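Local coordinates for possible transcriptional regulatory arsR-family protein (Mycobacterium bovis, PDB 3GW2), which is probably an ArsR-family winged helix-turn-helix transcriptional regulator, likely part of a network coordinating tolerance to the antitubercular drug bedaquiline, at residues L31-I44 and L67-I81. Sequence-based numbering, arbitrary orientation. Where two conformers were deposited one is given.
Sequences LDLLAQGERAVEAI and LVEARREGTRQYYRI
Arg39 and Tyr79 pair through their backbones, Tyr79 N bonding to Arg39 O at 2.9 Å and Arg39 N returning a bond to Tyr79 O, which sets the short strand 39-40 antiparallel along 76-81. Val41 N to Gln77 O, at 3.0 Å, continues the ladder into the start of helix 41-48, with Ala40 as N-cap. The packed side is apolar. Leu34 lays CD1 on Val68 CG1 (3.9 Å) while its CB meets Ile81 CG1, and Leu31 CD2 closes on the same Val68 methyl. Ile81, its CG1 anti to the carbonyl carbon (chi1 -78°), drives CD1 against Ala35 CB at 3.3 Å, tighter than usual van der Waals contact. Farther along, Val41 CG2 touches the edge of the Tyr79 ring at CE2, the two side chains lying alongside and pointing the same way.

The other face is polar and looser. Arg71 takes Glu38 side-on, NH2 to OE1 at 2.7 Å and NE to OE2 at 3.1 Å, with the carboxylate turned 46° from the guanidinium plane; NH1 holds Glu73, and Tyr78 covers one guanidinium face near its rim. Toward the hairpin turn, exposed Glu42 and Arg76 form a salt bridge whose hydrogen bond is weak, bent to 118°.

The hairpin 68-81 is the wing of the winged helix-turn-helix fold, and strand 39-40 pairs with 76-81 as an outer strand of the three-stranded sheet. Underneath, Val41 and Tyr79 meet Leu59 of helix 52-64, whereas Leu31 and Leu67 bury themselves between helices 11-22 and 84-98.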
loop_
_atom_site.group_PDB
_atom_site.type_symbol
_atom_site.label_atom_id
_atom_site.label_comp_id
_atom_site.label_asym_id
_atom_site.label_seq_id
_atom_site.Cartn_x
_atom_site.Cartn_y
_atom_site.Cartn_z
ATOM N N LEU A 31 11.095 -5.764 4.579
ATOM C CA LEU A 31 10.004 -6.149 5.482
ATOM C C LEU A 31 10.029 -7.633 5.806
ATOM O O LEU A 31 9.885 -8.015 6.968
ATOM C CB LEU A 31 8.642 -5.701 4.919
ATOM C CG LEU A 31 8.392 -4.192 4.925
ATOM C CD1 LEU A 31 7.032 -3.876 4.313
ATOM C CD2 LEU A 31 8.474 -3.621 6.341
ATOM N N ASP A 32 10.254 -8.471 4.795
ATOM C CA ASP A 32 10.408 -9.918 5.018
ATOM C C ASP A 32 11.586 -10.224 5.916
ATOM O O ASP A 32 11.514 -11.109 6.769
ATOM C CB ASP A 32 10.556 -10.672 3.696
ATOM C CG ASP A 32 9.280 -11.377 3.290
ATOM O OD1 ASP A 32 8.740 -12.175 4.092
ATOM O OD2 ASP A 32 8.803 -11.143 2.165
ATOM N N LEU A 33 12.663 -9.463 5.741
ATOM C CA LEU A 33 13.868 -9.642 6.536
ATOM C C LEU A 33 13.662 -9.282 8.007
ATOM O O LEU A 33 14.162 -9.973 8.898
ATOM C CB LEU A 33 15.021 -8.827 5.949
ATOM C CG LEU A 33 16.380 -9.054 6.589
ATOM C CD1 LEU A 33 16.939 -10.445 6.252
ATOM C CD2 LEU A 33 17.330 -7.960 6.157
ATOM N N LEU A 34 12.927 -8.202 8.254
ATOM C CA LEU A 34 12.692 -7.738 9.618
ATOM C C LEU A 34 11.574 -8.518 10.312
ATOM O O LEU A 34 11.361 -8.365 11.507
ATOM C CB LEU A 34 12.363 -6.241 9.616
ATOM C CG LEU A 34 13.446 -5.270 9.128
ATOM C CD1 LEU A 34 12.903 -3.876 9.164
ATOM C CD2 LEU A 34 14.703 -5.381 9.976
ATOM N N ALA A 35 10.871 -9.347 9.548
ATOM C CA ALA A 35 9.670 -10.024 10.014
ATOM C C ALA A 35 9.963 -11.475 10.254
ATOM O O ALA A 35 9.953 -12.257 9.310
ATOM C CB ALA A 35 8.536 -9.884 8.970
ATOM N N GLN A 36 10.266 -11.843 11.498
ATOM C CA GLN A 36 10.455 -10.868 12.574
ATOM C C GLN A 36 11.886 -10.899 13.183
ATOM O O GLN A 36 12.573 -11.937 13.223
ATOM C CB GLN A 36 9.348 -11.004 13.629
ATOM C CG GLN A 36 9.302 -9.905 14.705
ATOM C CD GLN A 36 8.596 -8.621 14.283
ATOM O OE1 GLN A 36 7.539 -8.643 13.632
ATOM N NE2 GLN A 36 9.162 -7.487 14.690
ATOM N N GLY A 37 12.309 -9.732 13.655
ATOM C CA GLY A 37 13.563 -9.559 14.350
ATOM C C GLY A 37 14.210 -8.304 13.812
ATOM O O GLY A 37 14.527 -8.226 12.624
ATOM N N GLU A 38 14.385 -7.324 14.692
ATOM C CA GLU A 38 15.066 -6.078 14.371
ATOM C C GLU A 38 16.489 -6.316 13.844
ATOM O O GLU A 38 17.171 -7.238 14.282
ATOM C CB GLU A 38 15.053 -5.179 15.608
ATOM C CG GLU A 38 16.273 -4.325 15.820
ATOM C CD GLU A 38 16.325 -3.728 17.209
ATOM O OE1 GLU A 38 17.163 -4.170 18.018
ATOM O OE2 GLU A 38 15.543 -2.806 17.490
ATOM N N ARG A 39 16.923 -5.506 12.877
ATOM C CA ARG A 39 18.295 -5.626 12.360
ATOM C C ARG A 39 18.928 -4.257 12.133
ATOM O O ARG A 39 18.220 -3.265 11.951
ATOM C CB ARG A 39 18.342 -6.514 11.093
ATOM C CG ARG A 39 17.562 -7.857 11.258
ATOM C CD ARG A 39 18.234 -9.123 10.696
ATOM N NE ARG A 39 19.676 -9.194 10.928
ATOM C CZ ARG A 39 20.480 -10.126 10.407
ATOM N NH1 ARG A 39 19.988 -11.071 9.621
ATOM N NH2 ARG A 39 21.781 -10.115 10.670
ATOM N N ALA A 40 20.260 -4.208 12.184
ATOM C CA ALA A 40 21.021 -2.991 11.894
ATOM C C ALA A 40 20.982 -2.685 10.399
ATOM O O ALA A 40 20.870 -3.589 9.587
ATOM C CB ALA A 40 22.484 -3.127 12.372
ATOM N N VAL A 41 21.093 -1.406 10.049
ATOM C CA VAL A 41 21.123 -0.955 8.652
ATOM C C VAL A 41 22.167 -1.734 7.828
ATOM O O VAL A 41 21.876 -2.191 6.705
ATOM C CB VAL A 41 21.435 0.569 8.569
ATOM C CG1 VAL A 41 21.521 1.046 7.118
ATOM C CG2 VAL A 41 20.388 1.361 9.337
ATOM N N GLU A 42 23.376 -1.862 8.392
ATOM C CA GLU A 42 24.494 -2.549 7.735
ATOM C C GLU A 42 24.075 -3.966 7.347
ATOM O O GLU A 42 24.282 -4.410 6.206
ATOM C CB GLU A 42 25.709 -2.610 8.681
ATOM C CG GLU A 42 27.028 -2.242 8.028
ATOM C CD GLU A 42 28.257 -2.739 8.814
ATOM O OE1 GLU A 42 28.320 -2.539 10.059
ATOM O OE2 GLU A 42 29.164 -3.339 8.178
ATOM N N ALA A 43 23.466 -4.667 8.308
ATOM C CA ALA A 43 23.008 -6.043 8.092
ATOM C C ALA A 43 21.903 -6.129 7.030
ATOM O O ALA A 43 21.913 -7.032 6.182
ATOM C CB ALA A 43 22.558 -6.682 9.421
ATOM N N ILE A 44 20.965 -5.187 7.075
ATOM C CA ILE A 44 19.850 -5.115 6.121
ATOM C C ILE A 44 20.372 -4.852 4.696
ATOM O O ILE A 44 19.901 -5.454 3.720
ATOM C CB ILE A 44 18.838 -3.996 6.523
ATOM C CG1 ILE A 44 18.135 -4.350 7.843
ATOM C CG2 ILE A 44 17.796 -3.756 5.431
ATOM C CD1 ILE A 44 17.502 -3.159 8.546
ATOM N N LEU A 67 5.836 2.094 8.747
ATOM C CA LEU A 67 5.937 0.638 8.661
ATOM C C LEU A 67 7.099 0.059 9.473
ATOM O O LEU A 67 7.084 -1.118 9.838
ATOM C CB LEU A 67 6.040 0.188 7.198
ATOM C CG LEU A 67 4.860 0.485 6.264
ATOM C CD1 LEU A 67 5.090 -0.155 4.906
ATOM C CD2 LEU A 67 3.526 0.026 6.852
ATOM N N VAL A 68 8.105 0.888 9.735
ATOM C CA VAL A 68 9.230 0.499 10.581
ATOM C C VAL A 68 9.516 1.596 11.618
ATOM O O VAL A 68 9.120 2.754 11.430
ATOM C CB VAL A 68 10.518 0.208 9.757
ATOM C CG1 VAL A 68 10.335 -1.021 8.851
ATOM C CG2 VAL A 68 10.962 1.434 8.943
ATOM N N GLU A 69 10.179 1.222 12.711
ATOM C CA GLU A 69 10.719 2.198 13.657
ATOM C C GLU A 69 12.215 1.992 13.774
ATOM O O GLU A 69 12.723 0.930 13.412
ATOM C CB GLU A 69 10.048 2.089 15.025
ATOM C CG GLU A 69 8.544 2.310 14.954
ATOM C CD GLU A 69 8.053 3.374 15.899
ATOM O OE1 GLU A 69 8.741 3.643 16.909
ATOM O OE2 GLU A 69 6.964 3.942 15.638
ATOM N N ALA A 70 12.911 3.014 14.268
ATOM C CA ALA A 70 14.358 3.011 14.335
ATOM C C ALA A 70 14.842 3.423 15.715
ATOM O O ALA A 70 14.180 4.183 16.417
ATOM C CB ALA A 70 14.938 3.935 13.280
ATOM N N ARG A 71 15.994 2.898 16.102
ATOM C CA ARG A 71 16.697 3.367 17.283
ATOM C C ARG A 71 18.179 3.439 16.977
ATOM O O ARG A 71 18.693 2.677 16.151
ATOM C CB ARG A 71 16.427 2.470 18.496
ATOM C CG ARG A 71 16.876 1.037 18.340
ATOM C CD ARG A 71 16.638 0.224 19.606
ATOM N NE ARG A 71 17.208 -1.107 19.421
ATOM C CZ ARG A 71 18.454 -1.447 19.767
ATOM N NH1 ARG A 71 19.268 -0.561 20.348
ATOM N NH2 ARG A 71 18.880 -2.680 19.531
ATOM N N ARG A 72 18.849 4.378 17.630
ATOM C CA ARG A 72 20.273 4.618 17.449
ATOM C C ARG A 72 21.020 4.011 18.641
ATOM O O ARG A 72 20.705 4.317 19.791
ATOM C CB ARG A 72 20.513 6.133 17.375
ATOM C CG ARG A 72 21.956 6.581 17.101
ATOM C CD ARG A 72 22.189 6.903 15.630
ATOM N NE ARG A 72 21.135 7.756 15.080
ATOM C CZ ARG A 72 21.104 8.200 13.824
ATOM N NH1 ARG A 72 22.076 7.886 12.973
ATOM N NH2 ARG A 72 20.096 8.966 13.416
ATOM N N GLU A 73 21.981 3.130 18.363
ATOM C CA GLU A 73 22.826 2.548 19.411
ATOM C C GLU A 73 24.292 2.612 18.995
ATOM O O GLU A 73 24.762 1.797 18.195
ATOM C CB GLU A 73 22.408 1.110 19.741
ATOM C CG GLU A 73 23.246 0.447 20.830
ATOM C CD GLU A 73 22.881 -1.014 21.066
ATOM O OE1 GLU A 73 23.766 -1.884 20.871
ATOM O OE2 GLU A 73 21.716 -1.294 21.452
ATOM N N GLY A 74 25.006 3.594 19.540
ATOM C CA GLY A 74 26.393 3.852 19.158
ATOM C C GLY A 74 26.444 4.440 17.764
ATOM O O GLY A 74 25.717 5.388 17.453
ATOM N N THR A 75 27.288 3.854 16.923
ATOM C CA THR A 75 27.442 4.276 15.529
ATOM C C THR A 75 26.467 3.538 14.586
ATOM O O THR A 75 26.517 3.702 13.359
ATOM C CB THR A 75 28.917 4.105 15.068
ATOM O OG1 THR A 75 29.026 4.349 13.659
ATOM C CG2 THR A 75 29.436 2.699 15.391
ATOM N N ARG A 76 25.567 2.748 15.175
ATOM C CA ARG A 76 24.626 1.913 14.420
ATOM C C ARG A 76 23.199 2.380 14.599
ATOM O O ARG A 76 22.886 3.091 15.554
ATOM C CB ARG A 76 24.731 0.453 14.859
ATOM C CG ARG A 76 26.158 -0.026 14.967
ATOM C CD ARG A 76 26.303 -1.503 14.670
ATOM N NE ARG A 76 27.687 -1.808 14.310
ATOM C CZ ARG A 76 28.210 -1.586 13.103
ATOM N NH1 ARG A 76 27.461 -1.064 12.129
ATOM N NH2 ARG A 76 29.484 -1.884 12.866
ATOM N N GLN A 77 22.343 1.963 13.669
ATOM C CA GLN A 77 20.927 2.237 13.712
ATOM C C GLN A 77 20.198 0.903 13.498
ATOM O O GLN A 77 20.524 0.140 12.576
ATOM C CB GLN A 77 20.586 3.211 12.591
ATOM C CG GLN A 77 19.737 4.392 12.989
ATOM C CD GLN A 77 19.311 5.221 11.792
ATOM O OE1 GLN A 77 19.762 4.993 10.663
ATOM N NE2 GLN A 77 18.429 6.181 12.027
ATOM N N TYR A 78 19.231 0.613 14.354
ATOM C CA TYR A 78 18.473 -0.630 14.283
ATOM C C TYR A 78 17.029 -0.338 13.893
ATOM O O TYR A 78 16.373 0.521 14.486
ATOM C CB TYR A 78 18.532 -1.388 15.619
ATOM C CG TYR A 78 19.923 -1.856 15.984
ATOM C CD1 TYR A 78 20.356 -3.143 15.660
ATOM C CD2 TYR A 78 20.817 -1.009 16.648
ATOM C CE1 TYR A 78 21.650 -3.578 15.989
ATOM C CE2 TYR A 78 22.111 -1.433 16.980
ATOM C CZ TYR A 78 22.521 -2.716 16.640
ATOM O OH TYR A 78 23.798 -3.137 16.964
ATOM N N TYR A 79 16.540 -1.060 12.896
ATOM C CA TYR A 79 15.170 -0.883 12.410
ATOM C C TYR A 79 14.347 -2.119 12.714
ATOM O O TYR A 79 14.871 -3.237 12.681
ATOM C CB TYR A 79 15.161 -0.658 10.895
ATOM C CG TYR A 79 15.421 0.763 10.468
ATOM C CD1 TYR A 79 14.359 1.607 10.146
ATOM C CD2 TYR A 79 16.722 1.269 10.397
ATOM C CE1 TYR A 79 14.572 2.922 9.748
ATOM C CE2 TYR A 79 16.955 2.593 9.988
ATOM C CZ TYR A 79 15.865 3.407 9.667
ATOM O OH TYR A 79 16.051 4.705 9.256
ATOM N N ARG A 80 13.071 -1.917 13.007
ATOM C CA ARG A 80 12.142 -3.019 13.135
ATOM C C ARG A 80 10.762 -2.647 12.641
ATOM O O ARG A 80 10.390 -1.479 12.572
ATOM C CB ARG A 80 12.036 -3.530 14.575
ATOM C CG ARG A 80 12.236 -2.510 15.669
ATOM C CD ARG A 80 11.173 -1.458 15.750
ATOM N NE ARG A 80 10.710 -1.200 17.124
ATOM C CZ ARG A 80 11.298 -0.388 18.002
ATOM N NH1 ARG A 80 12.430 0.248 17.720
ATOM N NH2 ARG A 80 10.753 -0.226 19.195
ATOM N N ILE A 81 10.013 -3.686 12.317
ATOM C CA ILE A 81 8.595 -3.583 11.994
ATOM C C ILE A 81 7.880 -2.882 13.142
ATOM O O ILE A 81 8.057 -3.249 14.295
ATOM C CB ILE A 81 8.042 -4.987 11.671
ATOM C CG1 ILE A 81 8.485 -5.337 10.238
ATOM C CG2 ILE A 81 6.489 -5.077 11.884
ATOM C CD1 ILE A 81 8.191 -6.740 9.829
HETATM O O HOH W 1 11.210 -6.556 13.256
HETATM O O HOH W 2 24.293 -0.207 11.173
#